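Local coordinates for PBP domain-containing protein (Vibrio parahaemolyticus, PDB 3MUQ), which is of unknown function but is probably an exported, periplasmic-binding-protein-like protein that binds a small ligand, at residues Met154-Gly166 with Ser170-Leu184. Sequence-based numbering, arbitrary orientation.
Sequences MGPTLNMASEMQG and SDRGTWLAYQNKLDL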
# COMPACT_ATOMS: atom_id res chain seq x y z
N MSE A 154 4.92 -12.61 -14.72
CA MSE A 154 4.91 -13.54 -13.60
C MSE A 154 4.01 -14.76 -13.86
O MSE A 154 4.40 -15.90 -13.63
CB MSE A 154 4.48 -12.81 -12.32
CG MSE A 154 4.74 -13.57 -11.03
SE MSE A 154 6.66 -13.79 -10.76
CE MSE A 154 6.86 -15.69 -11.16
N GLY A 155 2.78 -14.50 -14.32
CA GLY A 155 1.84 -15.57 -14.59
C GLY A 155 2.35 -16.59 -15.61
O GLY A 155 2.39 -17.79 -15.33
N PRO A 156 2.74 -16.13 -16.80
CA PRO A 156 3.29 -17.03 -17.83
C PRO A 156 4.54 -17.75 -17.33
O PRO A 156 4.74 -18.92 -17.66
CB PRO A 156 3.64 -16.08 -18.98
CG PRO A 156 2.60 -14.94 -18.81
CD PRO A 156 2.52 -14.76 -17.31
N THR A 157 5.36 -17.07 -16.54
CA THR A 157 6.53 -17.69 -15.90
C THR A 157 6.09 -18.85 -15.01
O THR A 157 6.63 -19.95 -15.11
CB THR A 157 7.37 -16.65 -15.13
OG1 THR A 157 7.90 -15.71 -16.06
CG2 THR A 157 8.53 -17.32 -14.39
N LEU A 158 5.08 -18.63 -14.16
CA LEU A 158 4.51 -19.74 -13.38
C LEU A 158 4.00 -20.90 -14.26
O LEU A 158 4.27 -22.08 -13.98
CB LEU A 158 3.40 -19.24 -12.43
CG LEU A 158 3.90 -18.42 -11.23
CD1 LEU A 158 2.74 -17.71 -10.51
CD2 LEU A 158 4.71 -19.27 -10.25
N ASN A 159 3.23 -20.57 -15.31
CA ASN A 159 2.71 -21.59 -16.22
C ASN A 159 3.85 -22.39 -16.82
O ASN A 159 3.76 -23.61 -16.96
CB ASN A 159 1.88 -20.95 -17.36
CG ASN A 159 0.60 -20.29 -16.85
OD1 ASN A 159 0.04 -20.71 -15.84
ND2 ASN A 159 0.15 -19.24 -17.55
N MSE A 160 4.93 -21.71 -17.16
CA MSE A 160 6.10 -22.38 -17.70
C MSE A 160 6.73 -23.31 -16.66
O MSE A 160 7.07 -24.46 -16.95
CB MSE A 160 7.13 -21.36 -18.22
CG MSE A 160 8.25 -21.97 -19.07
SE MSE A 160 7.56 -22.82 -20.72
CE MSE A 160 6.64 -21.28 -21.41
N ALA A 161 6.87 -22.83 -15.43
CA ALA A 161 7.46 -23.64 -14.37
C ALA A 161 6.62 -24.90 -14.11
O ALA A 161 7.16 -25.98 -13.84
CB ALA A 161 7.64 -22.81 -13.09
N SER A 162 5.30 -24.78 -14.20
CA SER A 162 4.41 -25.92 -14.01
C SER A 162 4.54 -26.90 -15.18
O SER A 162 4.61 -28.12 -14.99
CB SER A 162 2.95 -25.45 -13.84
OG SER A 162 2.07 -26.54 -13.56
N GLU A 163 4.57 -26.36 -16.40
CA GLU A 163 4.71 -27.22 -17.58
C GLU A 163 6.01 -28.03 -17.54
O GLU A 163 6.03 -29.24 -17.81
CB GLU A 163 4.67 -26.37 -18.84
CG GLU A 163 5.01 -27.14 -20.11
CD GLU A 163 4.05 -28.28 -20.38
OE1 GLU A 163 2.84 -28.12 -20.13
OE2 GLU A 163 4.51 -29.35 -20.84
N MSE A 164 7.10 -27.36 -17.19
CA MSE A 164 8.40 -28.02 -17.21
C MSE A 164 8.78 -28.63 -15.87
O MSE A 164 9.88 -29.18 -15.73
CB MSE A 164 9.47 -27.03 -17.69
CG MSE A 164 9.24 -26.62 -19.11
SE MSE A 164 10.68 -25.48 -19.73
CE MSE A 164 12.12 -26.80 -19.59
N GLN A 165 7.87 -28.56 -14.90
CA GLN A 165 8.18 -29.00 -13.54
C GLN A 165 9.50 -28.41 -13.05
O GLN A 165 10.43 -29.13 -12.70
CB GLN A 165 8.21 -30.53 -13.45
CG GLN A 165 6.80 -31.14 -13.56
CD GLN A 165 5.92 -30.72 -12.40
OE1 GLN A 165 6.08 -31.22 -11.28
NE2 GLN A 165 5.00 -29.79 -12.65
N GLY A 166 9.57 -27.09 -13.02
CA GLY A 166 10.77 -26.43 -12.52
C GLY A 166 10.50 -25.49 -11.37
O GLY A 166 9.36 -25.30 -10.94
N SER A 170 8.45 -16.31 -7.13
CA SER A 170 7.23 -15.55 -7.45
C SER A 170 6.86 -14.62 -6.33
O SER A 170 7.15 -14.90 -5.17
CB SER A 170 6.07 -16.52 -7.64
OG SER A 170 4.88 -15.84 -7.99
N ASP A 171 6.18 -13.51 -6.64
CA ASP A 171 5.55 -12.75 -5.58
C ASP A 171 4.42 -13.63 -5.08
O ASP A 171 3.83 -14.39 -5.86
CB ASP A 171 5.00 -11.44 -6.09
CG ASP A 171 3.87 -11.65 -7.07
OD1 ASP A 171 4.15 -11.82 -8.28
OD2 ASP A 171 2.70 -11.65 -6.63
N ARG A 172 4.10 -13.57 -3.79
CA ARG A 172 3.04 -14.43 -3.27
C ARG A 172 1.68 -14.20 -3.93
O ARG A 172 0.89 -15.13 -4.10
CB ARG A 172 2.90 -14.28 -1.75
CG ARG A 172 2.09 -15.44 -1.11
CD ARG A 172 1.91 -15.27 0.41
NE ARG A 172 3.17 -15.02 1.11
CZ ARG A 172 3.89 -15.96 1.71
NH1 ARG A 172 3.47 -17.22 1.69
NH2 ARG A 172 5.04 -15.66 2.30
N GLY A 173 1.39 -12.95 -4.28
CA GLY A 173 0.11 -12.64 -4.91
C GLY A 173 -0.17 -13.42 -6.19
O GLY A 173 -1.27 -13.96 -6.39
N THR A 174 0.80 -13.46 -7.09
CA THR A 174 0.57 -14.10 -8.36
C THR A 174 0.44 -15.60 -8.10
O THR A 174 -0.42 -16.27 -8.68
CB THR A 174 1.67 -13.79 -9.39
OG1 THR A 174 1.90 -12.38 -9.41
CG2 THR A 174 1.24 -14.25 -10.80
N TRP A 175 1.26 -16.09 -7.19
CA TRP A 175 1.21 -17.50 -6.79
C TRP A 175 -0.18 -17.91 -6.33
O TRP A 175 -0.70 -18.94 -6.75
CB TRP A 175 2.20 -17.79 -5.66
CG TRP A 175 1.87 -19.07 -4.95
CD1 TRP A 175 1.43 -19.21 -3.66
CD2 TRP A 175 1.89 -20.38 -5.51
NE1 TRP A 175 1.20 -20.54 -3.38
CE2 TRP A 175 1.48 -21.27 -4.50
CE3 TRP A 175 2.24 -20.89 -6.77
CZ2 TRP A 175 1.39 -22.65 -4.72
CZ3 TRP A 175 2.16 -22.25 -6.97
CH2 TRP A 175 1.75 -23.12 -5.95
N LEU A 176 -0.80 -17.11 -5.46
CA LEU A 176 -2.11 -17.45 -4.90
C LEU A 176 -3.20 -17.45 -5.96
O LEU A 176 -4.10 -18.30 -5.94
CB LEU A 176 -2.50 -16.50 -3.76
CG LEU A 176 -1.60 -16.52 -2.52
CD1 LEU A 176 -1.92 -15.35 -1.57
CD2 LEU A 176 -1.76 -17.86 -1.80
N ALA A 177 -3.14 -16.48 -6.87
CA ALA A 177 -4.13 -16.40 -7.95
C ALA A 177 -4.02 -17.56 -8.93
O ALA A 177 -5.02 -17.95 -9.53
CB ALA A 177 -4.02 -15.07 -8.71
N TYR A 178 -2.81 -18.10 -9.10
CA TYR A 178 -2.56 -19.14 -10.10
C TYR A 178 -2.50 -20.58 -9.55
O TYR A 178 -2.57 -21.54 -10.32
CB TYR A 178 -1.26 -18.84 -10.86
CG TYR A 178 -1.39 -17.85 -12.00
CD1 TYR A 178 -1.66 -16.50 -11.76
CD2 TYR A 178 -1.22 -18.25 -13.32
CE1 TYR A 178 -1.78 -15.59 -12.80
CE2 TYR A 178 -1.33 -17.33 -14.38
CZ TYR A 178 -1.61 -16.01 -14.10
OH TYR A 178 -1.72 -15.09 -15.12
N GLN A 179 -2.38 -20.74 -8.24
CA GLN A 179 -2.05 -22.06 -7.68
C GLN A 179 -3.05 -23.13 -8.11
O GLN A 179 -2.68 -24.29 -8.30
CB GLN A 179 -1.94 -21.99 -6.16
CG GLN A 179 -3.24 -21.56 -5.49
CD GLN A 179 -3.10 -21.42 -4.00
OE1 GLN A 179 -2.38 -22.19 -3.36
NE2 GLN A 179 -3.79 -20.44 -3.43
N ASN A 180 -4.30 -22.74 -8.30
CA ASN A 180 -5.35 -23.70 -8.65
C ASN A 180 -5.07 -24.43 -9.98
O ASN A 180 -5.60 -25.51 -10.22
CB ASN A 180 -6.72 -23.01 -8.70
CG ASN A 180 -6.91 -22.14 -9.95
OD1 ASN A 180 -6.41 -21.01 -10.02
ND2 ASN A 180 -7.64 -22.66 -10.93
N LYS A 181 -4.24 -23.83 -10.83
CA LYS A 181 -3.92 -24.45 -12.11
C LYS A 181 -2.42 -24.77 -12.26
O LYS A 181 -1.95 -25.07 -13.36
CB LYS A 181 -4.40 -23.57 -13.28
CG LYS A 181 -3.66 -22.26 -13.46
CD LYS A 181 -4.39 -21.39 -14.49
CE LYS A 181 -3.63 -20.11 -14.82
NZ LYS A 181 -4.49 -19.08 -15.49
N LEU A 182 -1.67 -24.72 -11.17
CA LEU A 182 -0.25 -25.05 -11.22
C LEU A 182 0.03 -26.37 -10.52
O LEU A 182 -0.48 -26.64 -9.44
CB LEU A 182 0.58 -23.93 -10.58
CG LEU A 182 0.46 -22.56 -11.28
CD1 LEU A 182 1.06 -21.42 -10.45
CD2 LEU A 182 1.07 -22.63 -12.68
N ASP A 183 0.86 -27.21 -11.13
CA ASP A 183 1.31 -28.43 -10.48
C ASP A 183 2.59 -28.14 -9.73
O ASP A 183 3.63 -28.72 -10.02
CB ASP A 183 1.58 -29.54 -11.51
CG ASP A 183 0.32 -30.11 -12.12
OD1 ASP A 183 -0.79 -29.80 -11.63
OD2 ASP A 183 0.43 -30.88 -13.09
N LEU A 184 2.51 -27.20 -8.79
CA LEU A 184 3.67 -26.74 -8.04
C LEU A 184 3.19 -26.48 -6.61
O LEU A 184 1.99 -26.43 -6.36
CB LEU A 184 4.18 -25.42 -8.62
CG LEU A 184 4.52 -25.34 -10.12
CD1 LEU A 184 4.67 -23.88 -10.55
CD2 LEU A 184 5.78 -26.14 -10.42
O HOH W 1 4.57 -31.42 -8.86
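G155 lies under the ring of Y178, its CA 3.9 Å from the ring centroid in a CH-pi contact over the face. Lack of a side chain suits G155 here, because the ring lies over CA and its hydroxyl closes the side where a CB would be. N159 meets the same ring differently: OD1 comes in the ring plane at the edge, 3.7 Å from CD2, with the amide turned about half a right angle from the ring.

L158 fills the middle of the interface, its branched end reaching two partners at once: CD1 touches T174 CG2 and CD2 faces S170 CB, while CB rests 3.8 Å from L182 CD1. At the helix start the selenomethionine M154 has CG anti to the backbone N (chi1 -166°), which lays CG against T174; the later bends of this flexible chain carry SE and CE over S170. T174 is itself fixed by D171, the N-cap of helix 172-178: OG1 donates to the syn lone pair of D171 OD1, while T174 N reaches D171 OD2 from above the carboxylate plane.

Farther along, polar groups take over. D183, centre of an inverse gamma turn, gives its N-H almost straight (169°) to the short hydroxyl of S162, N to OG 2.8 Å. In the Schellman motif that ends helix 154-163, Q165, with positive phi, folds its side chain back, and its two amide N-H groups serve S162 O and D183 O, nearly in the amide plane; a water links Q165 OE1 to D183 O. L184 CD1 packs near A161 CB, and CD2 near A161 O and G166 O.

The two helices, joined through strand 168-171 and crossing at -59°, pack together over the sheet of a periplasmic-binding-protein lobe, where L158, W175 and L184 touch V89 of strand 78-90.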